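Local structure of tyrosinase (Burkholderia thailandensis, 5ZRD) at residues Gly55-Pro60 / Thr92-Tyr97; Phe116-Asp121 / His320-Arg325. The protein probably uses a pair of copper ions to hydroxylate monophenols to catechols and oxidise these to quinones, as tyrosinases do. One frame throughout, in Å; residues are numbered along the deposited sequence.

Both contacts lie in the buried core of the tyrosinase central domain, their centres about 17 Å apart, and both rest on helices of the dicopper site. Contact 1 brings helix 50-57 to helix 90-108 with aromatic rings and a shared copper ion, and no hydrogen bond crosses between its segments. Contact 2 sets the loop 116-121 against helix 315-334 on the side away from the metal; here an amide-carboxylate hydrogen bond, a salt bridge and an arginine laid over a phenylalanine ring do the joining. They meet at two places: the rings of His94 and His320, ligands of different coppers, are stacked, and Arg95 NE forms a salt bridge with Asp324 OD1 at 2.8 Å. Metal chemistry thus gives way to a mixed polar and aromatic layer behind it.

Contact 1: residues Gly55-Pro60 / Thr92-Tyr97; sequences GYHGEP and TWHRMY. With CU (copper (II) ion), chain J; O (oxygen atom), chain L.
His57 and Tyr97 bury the most surface here, a metal ligand packed against an aromatic neighbour. The phenol end of Tyr97 reaches the first carbon of the His57 side chain, its OH 3.4 Å from His57 CB, while its CE2 comes 3.6 Å from His57 CD2. Although the two ring planes differ by just 12°, the rings meet rim to rim and do not stack. With His57 CG anti to the backbone N (chi1 -168°), the imidazole extends to copper, which His57 NE2 binds at 2.0 Å. His94 NE2 approaches the same ion from the other helix at 2.2 Å and lies at the edge of the His57 ring, in its plane; His85 supplies the third histidine of this site, and the bound oxygen atom lies 2.5 Å from the copper. Tyr56 adds CB against Tyr97 CE1, and Trp93 puts CZ3 3.9 Å from His57 CD2. Within its own helix, Trp93 also lays CE3 over the centre of one His94 face. The Tyr97 hydroxyl is hydrogen-bonded to Leu53 O, in helix 50-57. Around this pair of helices, helix 315-334 brings Phe316 against His94, strand 376-377 meets Tyr97 through Phe376, and strand 372-373 packs Leu373 on Trp93.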
ATOM      1  N   GLY A  55      -7.001  -8.120 -27.905  1.00 27.24           N
ATOM      2  CA  GLY A  55      -6.902  -7.662 -26.479  1.00 29.48           C
ATOM      3  C   GLY A  55      -6.257  -8.669 -25.534  1.00 29.33           C
ATOM      4  O   GLY A  55      -5.766  -8.276 -24.457  1.00 35.23           O
ATOM      5  N   TYR A  56      -6.220  -9.954 -25.902  1.00 30.98           N
ATOM      6  CA  TYR A  56      -5.636 -10.950 -24.977  1.00 34.48           C
ATOM      7  C   TYR A  56      -4.113 -10.730 -24.832  1.00 34.37           C
ATOM      8  O   TYR A  56      -3.560 -10.954 -23.740  1.00 32.49           O
ATOM      9  CB  TYR A  56      -5.964 -12.386 -25.428  1.00 37.37           C
ATOM     10  CG  TYR A  56      -7.431 -12.759 -25.377  1.00 39.72           C
ATOM     11  CD1 TYR A  56      -8.239 -12.356 -24.318  1.00 38.52           C
ATOM     12  CD2 TYR A  56      -8.013 -13.551 -26.354  1.00 41.51           C
ATOM     13  CE1 TYR A  56      -9.574 -12.703 -24.233  1.00 36.42           C
ATOM     14  CE2 TYR A  56      -9.355 -13.902 -26.290  1.00 42.44           C
ATOM     15  CZ  TYR A  56     -10.138 -13.453 -25.241  1.00 39.76           C
ATOM     16  OH  TYR A  56     -11.456 -13.760 -25.169  1.00 41.90           O
ATOM     17  N   HIS A  57      -3.452 -10.263 -25.905  1.00 28.89           N
ATOM     18  CA  HIS A  57      -2.019 -10.172 -26.001  1.00 27.43           C
ATOM     19  C   HIS A  57      -1.478  -9.233 -24.927  1.00 27.93           C
ATOM     20  O   HIS A  57      -0.636  -9.609 -24.103  1.00 28.39           O
ATOM     21  CB  HIS A  57      -1.621  -9.679 -27.404  1.00 29.14           C
ATOM     22  CG  HIS A  57      -0.172  -9.836 -27.675  1.00 28.55           C
ATOM     23  ND1 HIS A  57       0.699  -8.784 -27.616  1.00 28.31           N
ATOM     24  CD2 HIS A  57       0.563 -10.937 -27.936  1.00 28.53           C
ATOM     25  CE1 HIS A  57       1.911  -9.224 -27.872  1.00 27.57           C
ATOM     26  NE2 HIS A  57       1.854 -10.543 -28.047  1.00 29.91           N
ATOM     27  N   GLY A  58      -1.995  -8.019 -24.959  1.00 27.03           N
ATOM     28  CA  GLY A  58      -1.534  -6.897 -24.164  1.00 29.14           C
ATOM     29  C   GLY A  58      -2.707  -6.142 -23.534  1.00 32.96           C
ATOM     30  O   GLY A  58      -3.362  -6.641 -22.627  1.00 33.89           O
ATOM     31  N   GLU A  59      -2.949  -4.924 -24.015  1.00 32.90           N
ATOM     32  CA  GLU A  59      -4.036  -4.117 -23.535  1.00 32.86           C
ATOM     33  C   GLU A  59      -5.326  -4.614 -24.179  1.00 30.22           C
ATOM     34  O   GLU A  59      -5.308  -4.980 -25.334  1.00 34.96           O
ATOM     35  CB  GLU A  59      -3.826  -2.653 -23.910  1.00 32.33           C
ATOM     36  CG  GLU A  59      -2.611  -1.989 -23.283  1.00 31.45           C
ATOM     37  CD  GLU A  59      -2.375  -0.617 -23.896  1.00 31.59           C
ATOM     38  OE1 GLU A  59      -3.342  -0.029 -24.356  1.00 33.88           O
ATOM     39  OE2 GLU A  59      -1.248  -0.140 -23.909  1.00 34.65           O
ATOM     40  N   PRO A  60      -6.444  -4.605 -23.470  1.00 33.77           N
ATOM     41  CA  PRO A  60      -6.611  -4.017 -22.148  1.00 34.67           C
ATOM     42  C   PRO A  60      -5.986  -4.878 -21.052  1.00 34.55           C
ATOM     43  O   PRO A  60      -6.047  -6.120 -21.108  1.00 40.86           O
ATOM     44  CB  PRO A  60      -8.124  -3.933 -21.893  1.00 34.77           C
ATOM     45  CG  PRO A  60      -8.718  -4.922 -22.855  1.00 36.66           C
ATOM     46  CD  PRO A  60      -7.724  -5.084 -23.995  1.00 36.32           C
ATOM     47  N   THR A  92       5.023 -21.639 -27.176  1.00 25.79           N
ATOM     48  CA  THR A  92       3.833 -22.421 -26.976  1.00 29.46           C
ATOM     49  C   THR A  92       2.629 -21.512 -26.715  1.00 28.98           C
ATOM     50  O   THR A  92       1.523 -21.833 -27.070  1.00 27.73           O
ATOM     51  CB  THR A  92       4.024 -23.378 -25.792  1.00 26.67           C
ATOM     52  OG1 THR A  92       4.562 -22.704 -24.651  1.00 24.29           O
ATOM     53  CG2 THR A  92       4.937 -24.508 -26.165  1.00 29.21           C
ATOM     54  N   TRP A  93       2.850 -20.415 -26.016  1.00 30.16           N
ATOM     55  CA  TRP A  93       1.751 -19.501 -25.752  1.00 29.42           C
ATOM     56  C   TRP A  93       1.270 -18.938 -27.074  1.00 28.47           C
ATOM     57  O   TRP A  93       0.053 -18.900 -27.290  1.00 32.22           O
ATOM     58  CB  TRP A  93       2.107 -18.377 -24.779  1.00 29.63           C
ATOM     59  CG  TRP A  93       0.914 -17.556 -24.425  1.00 32.13           C
ATOM     60  CD1 TRP A  93       0.036 -17.798 -23.408  1.00 31.41           C
ATOM     61  CD2 TRP A  93       0.411 -16.409 -25.137  1.00 31.18           C
ATOM     62  NE1 TRP A  93      -0.951 -16.852 -23.411  1.00 32.52           N
ATOM     63  CE2 TRP A  93      -0.767 -16.006 -24.477  1.00 31.20           C
ATOM     64  CE3 TRP A  93       0.829 -15.699 -26.267  1.00 32.07           C
ATOM     65  CZ2 TRP A  93      -1.529 -14.925 -24.901  1.00 28.69           C
ATOM     66  CZ3 TRP A  93       0.076 -14.627 -26.687  1.00 31.85           C
ATOM     67  CH2 TRP A  93      -1.082 -14.244 -26.005  1.00 30.39           C
ATOM     68  N   HIS A  94       2.214 -18.481 -27.905  1.00 27.87           N
ATOM     69  CA  HIS A  94       1.813 -17.875 -29.175  1.00 28.02           C
ATOM     70  C   HIS A  94       1.242 -18.948 -30.093  1.00 28.81           C
ATOM     71  O   HIS A  94       0.398 -18.628 -30.886  1.00 27.07           O
ATOM     72  CB  HIS A  94       2.937 -17.104 -29.856  1.00 28.62           C
ATOM     73  CG  HIS A  94       3.253 -15.866 -29.117  1.00 27.95           C
ATOM     74  ND1 HIS A  94       3.979 -15.900 -27.990  1.00 29.12           N
ATOM     75  CD2 HIS A  94       2.878 -14.581 -29.311  1.00 31.73           C
ATOM     76  CE1 HIS A  94       4.055 -14.678 -27.489  1.00 32.77           C
ATOM     77  NE2 HIS A  94       3.410 -13.841 -28.300  1.00 30.81           N
ATOM     78  N   ARG A  95       1.675 -20.202 -29.957  1.00 28.98           N
ATOM     79  CA  ARG A  95       1.092 -21.285 -30.748  1.00 28.58           C
ATOM     80  C   ARG A  95      -0.410 -21.349 -30.471  1.00 29.02           C
ATOM     81  O   ARG A  95      -1.198 -21.446 -31.410  1.00 33.26           O
ATOM     82  CB  ARG A  95       1.757 -22.633 -30.437  1.00 29.03           C
ATOM     83  CG  ARG A  95       1.120 -23.857 -31.095  1.00 27.77           C
ATOM     84  CD  ARG A  95       2.071 -25.043 -31.076  1.00 28.10           C
ATOM     85  NE  ARG A  95       3.091 -24.920 -32.107  1.00 29.73           N
ATOM     86  CZ  ARG A  95       4.123 -25.734 -32.287  1.00 31.49           C
ATOM     87  NH1 ARG A  95       4.262 -26.806 -31.525  1.00 28.96           N
ATOM     88  NH2 ARG A  95       4.972 -25.489 -33.275  1.00 30.59           N
ATOM     89  N   MET A  96      -0.778 -21.309 -29.202  1.00 29.13           N
ATOM     90  CA  MET A  96      -2.145 -21.424 -28.845  1.00 31.70           C
ATOM     91  C   MET A  96      -2.894 -20.143 -29.241  1.00 34.56           C
ATOM     92  O   MET A  96      -4.079 -20.201 -29.666  1.00 31.94           O
ATOM     93  CB  MET A  96      -2.301 -21.699 -27.354  1.00 32.18           C
ATOM     94  CG  MET A  96      -1.873 -23.101 -26.982  1.00 36.88           C
ATOM     95  SD  MET A  96      -2.626 -24.369 -28.032  1.00 38.73           S
ATOM     96  CE  MET A  96      -4.349 -23.908 -27.823  1.00 41.41           C
ATOM     97  N   TYR A  97      -2.209 -19.003 -29.149  1.00 35.22           N
ATOM     98  CA  TYR A  97      -2.849 -17.723 -29.474  1.00 31.44           C
ATOM     99  C   TYR A  97      -3.305 -17.758 -30.920  1.00 29.41           C
ATOM    100  O   TYR A  97      -4.448 -17.389 -31.227  1.00 30.79           O
ATOM    101  CB  TYR A  97      -1.915 -16.540 -29.224  1.00 30.34           C
ATOM    102  CG  TYR A  97      -2.506 -15.150 -29.300  1.00 30.82           C
ATOM    103  CD1 TYR A  97      -3.861 -14.895 -29.137  1.00 32.83           C
ATOM    104  CD2 TYR A  97      -1.676 -14.063 -29.478  1.00 28.99           C
ATOM    105  CE1 TYR A  97      -4.378 -13.606 -29.160  1.00 30.82           C
ATOM    106  CE2 TYR A  97      -2.163 -12.771 -29.461  1.00 29.95           C
ATOM    107  CZ  TYR A  97      -3.517 -12.542 -29.312  1.00 31.10           C
ATOM    108  OH  TYR A  97      -3.978 -11.269 -29.334  1.00 31.89           O
TER
HETATM  109 CU    CU J 606       3.482 -11.710 -27.935  1.00 33.90          CU
HETATM  110  O     O L 608       5.096 -10.814 -29.585  1.00 25.84           O

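Contact 2: residues Phe116-Asp121 / His320-Arg325; sequences FWDETD and HCNVDR. With CU (copper (II) ion), chain K.
Asn322 donates from ND2 to Glu119 OE2 at 2.8 Å, linking a loop to one of the copper-binding helices of the tyrosinase dicopper fold. The bond is bent (147° at the hydrogen) and meets the carboxylate from above its plane; Tyr241 OH shares OE2, and His319 ND1 holds OE1. The other end of the amide is gripped side-on by Arg325, whose NE and NH2 both reach Asn322 OD1, at 3.0 and 3.1 Å, with the oxygen in the guanidinium plane. This double grip fixes the amide's rotation, leaving ND2 turned to Glu119. Asp118 OD1 lies 3.3 Å from Arg325 NH2, well out of the guanidinium plane, so the salt bridge rests on charge without a directed N-H; Ser404 OG is a hydrogen-bond partner of that oxygen. Farther out, Phe116 (chi1 56°) presents one ring face to the arginine, and its CB packs on Cys321 SG. On the opposite side of the helix, His320 NE2 binds the second copper together with His277 and His281. Arg325 runs extended as far as CD, which makes a CH-pi contact 3.5 Å from the Phe116 ring centroid; the turn at chi3 (67°) then keeps NE over the same face, 3.4 Å from Phe116 CE2.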
ATOM      1  N   PHE A 116       0.382 -18.275 -43.238  1.00 31.61           N
ATOM      2  CA  PHE A 116       1.577 -17.651 -42.679  1.00 33.07           C
ATOM      3  C   PHE A 116       2.163 -16.681 -43.711  1.00 33.10           C
ATOM      4  O   PHE A 116       2.211 -16.950 -44.910  1.00 32.84           O
ATOM      5  CB  PHE A 116       2.622 -18.678 -42.223  1.00 33.41           C
ATOM      6  CG  PHE A 116       3.101 -19.663 -43.262  1.00 32.77           C
ATOM      7  CD1 PHE A 116       2.455 -20.881 -43.435  1.00 35.12           C
ATOM      8  CD2 PHE A 116       4.221 -19.400 -44.033  1.00 35.79           C
ATOM      9  CE1 PHE A 116       2.892 -21.801 -44.381  1.00 34.21           C
ATOM     10  CE2 PHE A 116       4.666 -20.324 -44.973  1.00 37.16           C
ATOM     11  CZ  PHE A 116       3.992 -21.520 -45.155  1.00 35.35           C
ATOM     12  N   TRP A 117       2.595 -15.532 -43.232  1.00 33.17           N
ATOM     13  CA  TRP A 117       3.470 -14.684 -44.033  1.00 31.89           C
ATOM     14  C   TRP A 117       4.861 -15.282 -43.987  1.00 31.37           C
ATOM     15  O   TRP A 117       5.531 -15.201 -42.969  1.00 33.17           O
ATOM     16  CB  TRP A 117       3.493 -13.236 -43.536  1.00 31.33           C
ATOM     17  CG  TRP A 117       4.571 -12.407 -44.159  1.00 29.35           C
ATOM     18  CD1 TRP A 117       5.158 -12.563 -45.382  1.00 30.07           C
ATOM     19  CD2 TRP A 117       5.159 -11.241 -43.586  1.00 26.62           C
ATOM     20  NE1 TRP A 117       6.101 -11.593 -45.589  1.00 31.73           N
ATOM     21  CE2 TRP A 117       6.090 -10.740 -44.524  1.00 30.80           C
ATOM     22  CE3 TRP A 117       4.969 -10.559 -42.390  1.00 24.03           C
ATOM     23  CZ2 TRP A 117       6.878  -9.620 -44.266  1.00 29.62           C
ATOM     24  CZ3 TRP A 117       5.746  -9.454 -42.139  1.00 27.14           C
ATOM     25  CH2 TRP A 117       6.678  -8.983 -43.068  1.00 27.37           C
ATOM     26  N   ASP A 118       5.249 -15.890 -45.093  1.00 35.89           N
ATOM     27  CA  ASP A 118       6.571 -16.445 -45.231  1.00 38.00           C
ATOM     28  C   ASP A 118       7.613 -15.330 -45.386  1.00 37.29           C
ATOM     29  O   ASP A 118       7.915 -14.905 -46.500  1.00 34.75           O
ATOM     30  CB  ASP A 118       6.648 -17.435 -46.405  1.00 33.89           C
ATOM     31  CG  ASP A 118       7.920 -18.289 -46.352  1.00 34.88           C
ATOM     32  OD1 ASP A 118       8.907 -17.918 -45.647  1.00 37.21           O
ATOM     33  OD2 ASP A 118       7.931 -19.321 -47.031  1.00 36.97           O
ATOM     34  N   GLU A 119       8.198 -14.953 -44.246  1.00 38.58           N
ATOM     35  CA  GLU A 119       9.009 -13.719 -44.093  1.00 37.10           C
ATOM     36  C   GLU A 119      10.376 -13.847 -44.774  1.00 33.27           C
ATOM     37  O   GLU A 119      11.037 -12.816 -45.028  1.00 31.77           O
ATOM     38  CB  GLU A 119       9.232 -13.417 -42.605  1.00 36.77           C
ATOM     39  CG  GLU A 119       7.973 -12.987 -41.878  1.00 35.91           C
ATOM     40  CD  GLU A 119       7.928 -13.232 -40.378  1.00 36.33           C
ATOM     41  OE1 GLU A 119       7.095 -12.594 -39.735  1.00 35.87           O
ATOM     42  OE2 GLU A 119       8.721 -14.060 -39.843  1.00 38.22           O
ATOM     43  N   THR A 120      10.821 -15.080 -44.975  1.00 29.51           N
ATOM     44  CA  THR A 120      12.154 -15.375 -45.490  1.00 30.08           C
ATOM     45  C   THR A 120      12.094 -16.082 -46.852  1.00 31.12           C
ATOM     46  O   THR A 120      13.087 -16.599 -47.308  1.00 32.70           O
ATOM     47  CB  THR A 120      12.938 -16.232 -44.490  1.00 27.41           C
ATOM     48  OG1 THR A 120      12.157 -17.370 -44.134  1.00 31.37           O
ATOM     49  CG2 THR A 120      13.287 -15.475 -43.227  1.00 27.98           C
ATOM     50  N   ASP A 121      10.945 -16.127 -47.498  1.00 33.56           N
ATOM     51  CA  ASP A 121      10.863 -16.611 -48.873  1.00 35.92           C
ATOM     52  C   ASP A 121      11.431 -15.547 -49.823  1.00 36.40           C
ATOM     53  O   ASP A 121      11.734 -14.422 -49.410  1.00 41.04           O
ATOM     54  CB  ASP A 121       9.397 -16.945 -49.279  1.00 37.97           C
ATOM     55  CG  ASP A 121       8.523 -15.687 -49.547  1.00 41.18           C
ATOM     56  OD1 ASP A 121       9.004 -14.530 -49.402  1.00 43.88           O
ATOM     57  OD2 ASP A 121       7.348 -15.859 -49.929  1.00 43.26           O
ATOM     58  N   HIS A 320       3.016 -14.226 -36.628  1.00 29.10           N
ATOM     59  CA  HIS A 320       3.110 -15.215 -35.605  1.00 32.75           C
ATOM     60  C   HIS A 320       2.775 -16.608 -36.122  1.00 33.11           C
ATOM     61  O   HIS A 320       3.219 -17.571 -35.516  1.00 34.04           O
ATOM     62  CB  HIS A 320       2.265 -14.868 -34.387  1.00 34.47           C
ATOM     63  CG  HIS A 320       3.095 -14.207 -33.339  1.00 36.74           C
ATOM     64  ND1 HIS A 320       3.914 -14.921 -32.515  1.00 32.51           N
ATOM     65  CD2 HIS A 320       3.284 -12.908 -33.040  1.00 36.55           C
ATOM     66  CE1 HIS A 320       4.563 -14.097 -31.733  1.00 37.72           C
ATOM     67  NE2 HIS A 320       4.170 -12.864 -32.014  1.00 40.82           N
ATOM     68  N   CYS A 321       2.096 -16.725 -37.249  1.00 35.17           N
ATOM     69  CA  CYS A 321       1.886 -18.048 -37.834  1.00 35.61           C
ATOM     70  C   CYS A 321       3.212 -18.492 -38.479  1.00 34.70           C
ATOM     71  O   CYS A 321       3.616 -19.676 -38.427  1.00 26.95           O
ATOM     72  CB  CYS A 321       0.685 -18.020 -38.777  1.00 39.27           C
ATOM     73  SG  CYS A 321       0.274 -19.603 -39.563  1.00 36.26           S
ATOM     74  N   ASN A 322       3.953 -17.514 -38.999  1.00 31.98           N
ATOM     75  CA  ASN A 322       5.283 -17.842 -39.503  1.00 32.08           C
ATOM     76  C   ASN A 322       6.243 -18.198 -38.354  1.00 28.92           C
ATOM     77  O   ASN A 322       7.063 -19.051 -38.509  1.00 29.92           O
ATOM     78  CB  ASN A 322       5.873 -16.719 -40.349  1.00 30.39           C
ATOM     79  CG  ASN A 322       7.078 -17.217 -41.108  1.00 31.53           C
ATOM     80  OD1 ASN A 322       6.960 -18.164 -41.904  1.00 27.40           O
ATOM     81  ND2 ASN A 322       8.223 -16.600 -40.839  1.00 25.79           N
ATOM     82  N   VAL A 323       6.152 -17.538 -37.221  1.00 28.18           N
ATOM     83  CA  VAL A 323       7.011 -17.834 -36.112  1.00 30.62           C
ATOM     84  C   VAL A 323       6.696 -19.255 -35.616  1.00 30.76           C
ATOM     85  O   VAL A 323       7.573 -19.998 -35.150  1.00 29.72           O
ATOM     86  CB  VAL A 323       6.825 -16.778 -35.008  1.00 31.67           C
ATOM     87  CG1 VAL A 323       7.547 -17.139 -33.726  1.00 33.51           C
ATOM     88  CG2 VAL A 323       7.283 -15.425 -35.503  1.00 33.73           C
ATOM     89  N   ASP A 324       5.425 -19.624 -35.707  1.00 33.32           N
ATOM     90  CA  ASP A 324       4.980 -20.939 -35.239  1.00 33.75           C
ATOM     91  C   ASP A 324       5.478 -21.995 -36.196  1.00 34.82           C
ATOM     92  O   ASP A 324       5.852 -23.068 -35.779  1.00 30.89           O
ATOM     93  CB  ASP A 324       3.458 -20.998 -35.168  1.00 34.22           C
ATOM     94  CG  ASP A 324       2.955 -22.196 -34.398  1.00 36.45           C
ATOM     95  OD1 ASP A 324       3.391 -22.336 -33.229  1.00 29.56           O
ATOM     96  OD2 ASP A 324       2.106 -22.958 -34.965  1.00 36.06           O
ATOM     97  N   ARG A 325       5.488 -21.676 -37.485  1.00 31.17           N
ATOM     98  CA  ARG A 325       6.038 -22.581 -38.478  1.00 33.50           C
ATOM     99  C   ARG A 325       7.535 -22.822 -38.229  1.00 34.36           C
ATOM    100  O   ARG A 325       8.035 -23.968 -38.345  1.00 37.86           O
ATOM    101  CB  ARG A 325       5.806 -21.994 -39.865  1.00 29.85           C
ATOM    102  CG  ARG A 325       6.184 -22.909 -41.007  1.00 30.13           C
ATOM    103  CD  ARG A 325       6.019 -22.180 -42.337  1.00 31.42           C
ATOM    104  NE  ARG A 325       6.956 -21.084 -42.537  1.00 29.16           N
ATOM    105  CZ  ARG A 325       8.165 -21.212 -43.060  1.00 29.89           C
ATOM    106  NH1 ARG A 325       8.559 -22.404 -43.465  1.00 32.19           N
ATOM    107  NH2 ARG A 325       8.968 -20.155 -43.195  1.00 27.63           N
TER
HETATM  108 CU    CU K 607       5.105 -11.276 -31.705  1.00 45.09          CU